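Local structure of DNA gyrase, B subunit, truncated (Myxococcus xanthus, 3CWV) at residues A[189-194]-A[198-203]. The protein probably catalyses the ATP-dependent breakage, passage and rejoining of double-stranded DNA, as the B subunit of a type II topoisomerase. Sequence-based numbering, arbitrary orientation.
Sequences RVSFAD and GERTLW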
loop_
_atom_site.group_PDB
_atom_site.type_symbol
_atom_site.label_atom_id
_atom_site.label_comp_id
_atom_site.label_asym_id
_atom_site.label_seq_id
_atom_site.Cartn_x
_atom_site.Cartn_y
_atom_site.Cartn_z
ATOM N N ARG A 189 9.790 4.492 -6.590
ATOM C CA ARG A 189 9.339 5.595 -7.466
ATOM C C ARG A 189 7.947 5.313 -8.007
ATOM O O ARG A 189 7.736 4.304 -8.689
ATOM C CB ARG A 189 10.324 5.785 -8.631
ATOM C CG ARG A 189 11.697 6.212 -8.127
ATOM C CD ARG A 189 12.710 6.348 -9.215
ATOM N NE ARG A 189 13.962 6.862 -8.653
ATOM C CZ ARG A 189 14.211 8.149 -8.390
ATOM N NH1 ARG A 189 13.295 9.087 -8.643
ATOM N NH2 ARG A 189 15.388 8.496 -7.868
ATOM N N VAL A 190 6.976 6.164 -7.669
ATOM C CA VAL A 190 5.610 5.899 -8.090
ATOM C C VAL A 190 5.148 7.126 -8.853
ATOM O O VAL A 190 5.321 8.233 -8.362
ATOM C CB VAL A 190 4.637 5.748 -6.902
ATOM C CG1 VAL A 190 3.230 5.448 -7.424
ATOM C CG2 VAL A 190 5.089 4.630 -5.942
ATOM N N SER A 191 4.580 6.928 -10.043
ATOM C CA SER A 191 4.123 8.042 -10.867
ATOM C C SER A 191 2.646 7.891 -11.210
ATOM O O SER A 191 2.148 6.775 -11.410
ATOM C CB SER A 191 4.926 8.102 -12.166
ATOM O OG SER A 191 6.289 8.404 -11.889
ATOM N N PHE A 192 1.965 9.027 -11.292
ATOM C CA PHE A 192 0.597 9.054 -11.755
ATOM C C PHE A 192 0.540 9.926 -13.019
ATOM O O PHE A 192 0.883 11.090 -12.967
ATOM C CB PHE A 192 -0.298 9.599 -10.646
ATOM C CG PHE A 192 -1.730 9.652 -11.024
ATOM C CD1 PHE A 192 -2.467 8.470 -11.153
ATOM C CD2 PHE A 192 -2.358 10.880 -11.263
ATOM C CE1 PHE A 192 -3.821 8.503 -11.521
ATOM C CE2 PHE A 192 -3.708 10.921 -11.641
ATOM C CZ PHE A 192 -4.443 9.729 -11.759
ATOM N N ALA A 193 0.127 9.351 -14.149
ATOM C CA ALA A 193 0.096 10.056 -15.424
ATOM C C ALA A 193 -1.340 10.342 -15.826
ATOM O O ALA A 193 -2.130 9.434 -16.107
ATOM C CB ALA A 193 0.795 9.260 -16.505
ATOM N N ASP A 194 -1.668 11.626 -15.796
ATOM C CA ASP A 194 -2.971 12.153 -16.160
ATOM C C ASP A 194 -2.847 12.588 -17.627
ATOM O O ASP A 194 -2.525 13.742 -17.923
ATOM C CB ASP A 194 -3.233 13.356 -15.259
ATOM C CG ASP A 194 -4.688 13.762 -15.210
ATOM O OD1 ASP A 194 -5.403 13.604 -16.222
ATOM O OD2 ASP A 194 -5.097 14.260 -14.137
ATOM N N GLY A 198 -1.885 16.442 -19.714
ATOM C CA GLY A 198 -0.470 16.513 -20.052
ATOM C C GLY A 198 0.379 16.637 -18.794
ATOM O O GLY A 198 1.446 17.266 -18.803
ATOM N N GLU A 199 -0.098 16.009 -17.719
ATOM C CA GLU A 199 0.533 16.073 -16.398
ATOM C C GLU A 199 0.994 14.674 -15.913
ATOM O O GLU A 199 0.325 13.665 -16.195
ATOM C CB GLU A 199 -0.487 16.650 -15.433
ATOM C CG GLU A 199 0.057 17.157 -14.128
ATOM C CD GLU A 199 -1.005 17.892 -13.357
ATOM O OE1 GLU A 199 -1.419 18.966 -13.822
ATOM O OE2 GLU A 199 -1.440 17.393 -12.299
ATOM N N ARG A 200 2.122 14.622 -15.200
ATOM C CA ARG A 200 2.647 13.372 -14.600
ATOM C C ARG A 200 3.321 13.701 -13.273
ATOM O O ARG A 200 4.256 14.502 -13.250
ATOM C CB ARG A 200 3.646 12.715 -15.531
ATOM C CG ARG A 200 4.292 11.414 -15.041
ATOM C CD ARG A 200 5.360 11.060 -16.066
ATOM N NE ARG A 200 6.008 9.766 -15.878
ATOM C CZ ARG A 200 5.754 8.687 -16.617
ATOM N NH1 ARG A 200 4.846 8.738 -17.584
ATOM N NH2 ARG A 200 6.412 7.552 -16.388
ATOM N N THR A 201 2.838 13.124 -12.170
ATOM C CA THR A 201 3.412 13.398 -10.847
ATOM C C THR A 201 4.250 12.203 -10.418
ATOM O O THR A 201 3.780 11.067 -10.503
ATOM C CB THR A 201 2.326 13.620 -9.815
ATOM O OG1 THR A 201 1.400 14.583 -10.317
ATOM C CG2 THR A 201 2.894 14.119 -8.466
ATOM N N LEU A 202 5.475 12.463 -9.965
ATOM C CA LEU A 202 6.383 11.422 -9.480
ATOM C C LEU A 202 6.571 11.622 -8.011
ATOM O O LEU A 202 6.944 12.724 -7.574
ATOM C CB LEU A 202 7.759 11.472 -10.171
ATOM C CG LEU A 202 8.872 10.638 -9.470
ATOM C CD1 LEU A 202 8.635 9.084 -9.560
ATOM C CD2 LEU A 202 10.321 11.015 -9.963
ATOM N N TRP A 203 6.283 10.575 -7.233
ATOM C CA TRP A 203 6.615 10.576 -5.806
ATOM C C TRP A 203 7.801 9.655 -5.572
ATOM O O TRP A 203 7.856 8.562 -6.112
ATOM C CB TRP A 203 5.434 10.082 -4.965
ATOM C CG TRP A 203 4.271 10.996 -5.022
ATOM C CD1 TRP A 203 4.056 12.087 -4.229
ATOM C CD2 TRP A 203 3.149 10.913 -5.910
ATOM N NE1 TRP A 203 2.868 12.696 -4.567
ATOM C CE2 TRP A 203 2.286 11.998 -5.593
ATOM C CE3 TRP A 203 2.798 10.049 -6.955
ATOM C CZ2 TRP A 203 1.093 12.226 -6.275
ATOM C CZ3 TRP A 203 1.621 10.271 -7.634
ATOM C CH2 TRP A 203 0.772 11.357 -7.291
HETATM O O HOH W 1 -0.650 13.766 -12.517
#
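V190 and W203 form a hydrogen-bonded pair toward the open end of a β-hairpin at one border of the mixed, eight-stranded sheet of this GyrB-family protein; strand 199-204 is outermost within the chain, and strand 189-194 bonds on its other side to strand 53-58. Each N-H points almost straight at the other residue's carbonyl: V190 N donates to W203 O at 3.0 Å, and W203 N to V190 O at 2.8 Å. The ladder repeats at F192 and T201, while near the turn G198 and E199 both face D194 in a G1 bulge, where the return bond from E199 N to D194 O is weak (3.3 Å).

On the face shared by V190, F192 and W203, the indole carries the side-chain contact. With CG beside its backbone N (chi1 -66°), W203 brings its six-membered ring back over the hairpin: CZ3 meets F192 CB at 3.6 Å, CB lying at the indole edge and in its plane, and CE3 reaches V190 O at 3.4 Å. T201 CG2 sits over one indole face, offset toward the rim. F192 turns its phenyl the other way, toward L56 and V58, and both aromatic residues touch helix 171-184. Were W203 replaced by an alanine, F192 CB and T201 CG2 would probably lose their aromatic neighbour and a gap would open against that helix.

A water donates to F192 O (3.1 Å) and also hydrogen-bonds T201 OG1, so this carbonyl serves both T201 N and solvent. On the opposite face of the sheet, L202 CD1 packs against S191 OG at 3.4 Å, and CD2 meets the R189 guanidinium edge. Backbone bonds thus set the hairpin's register, while the W203 and F192 side chains on one face pack against the helix.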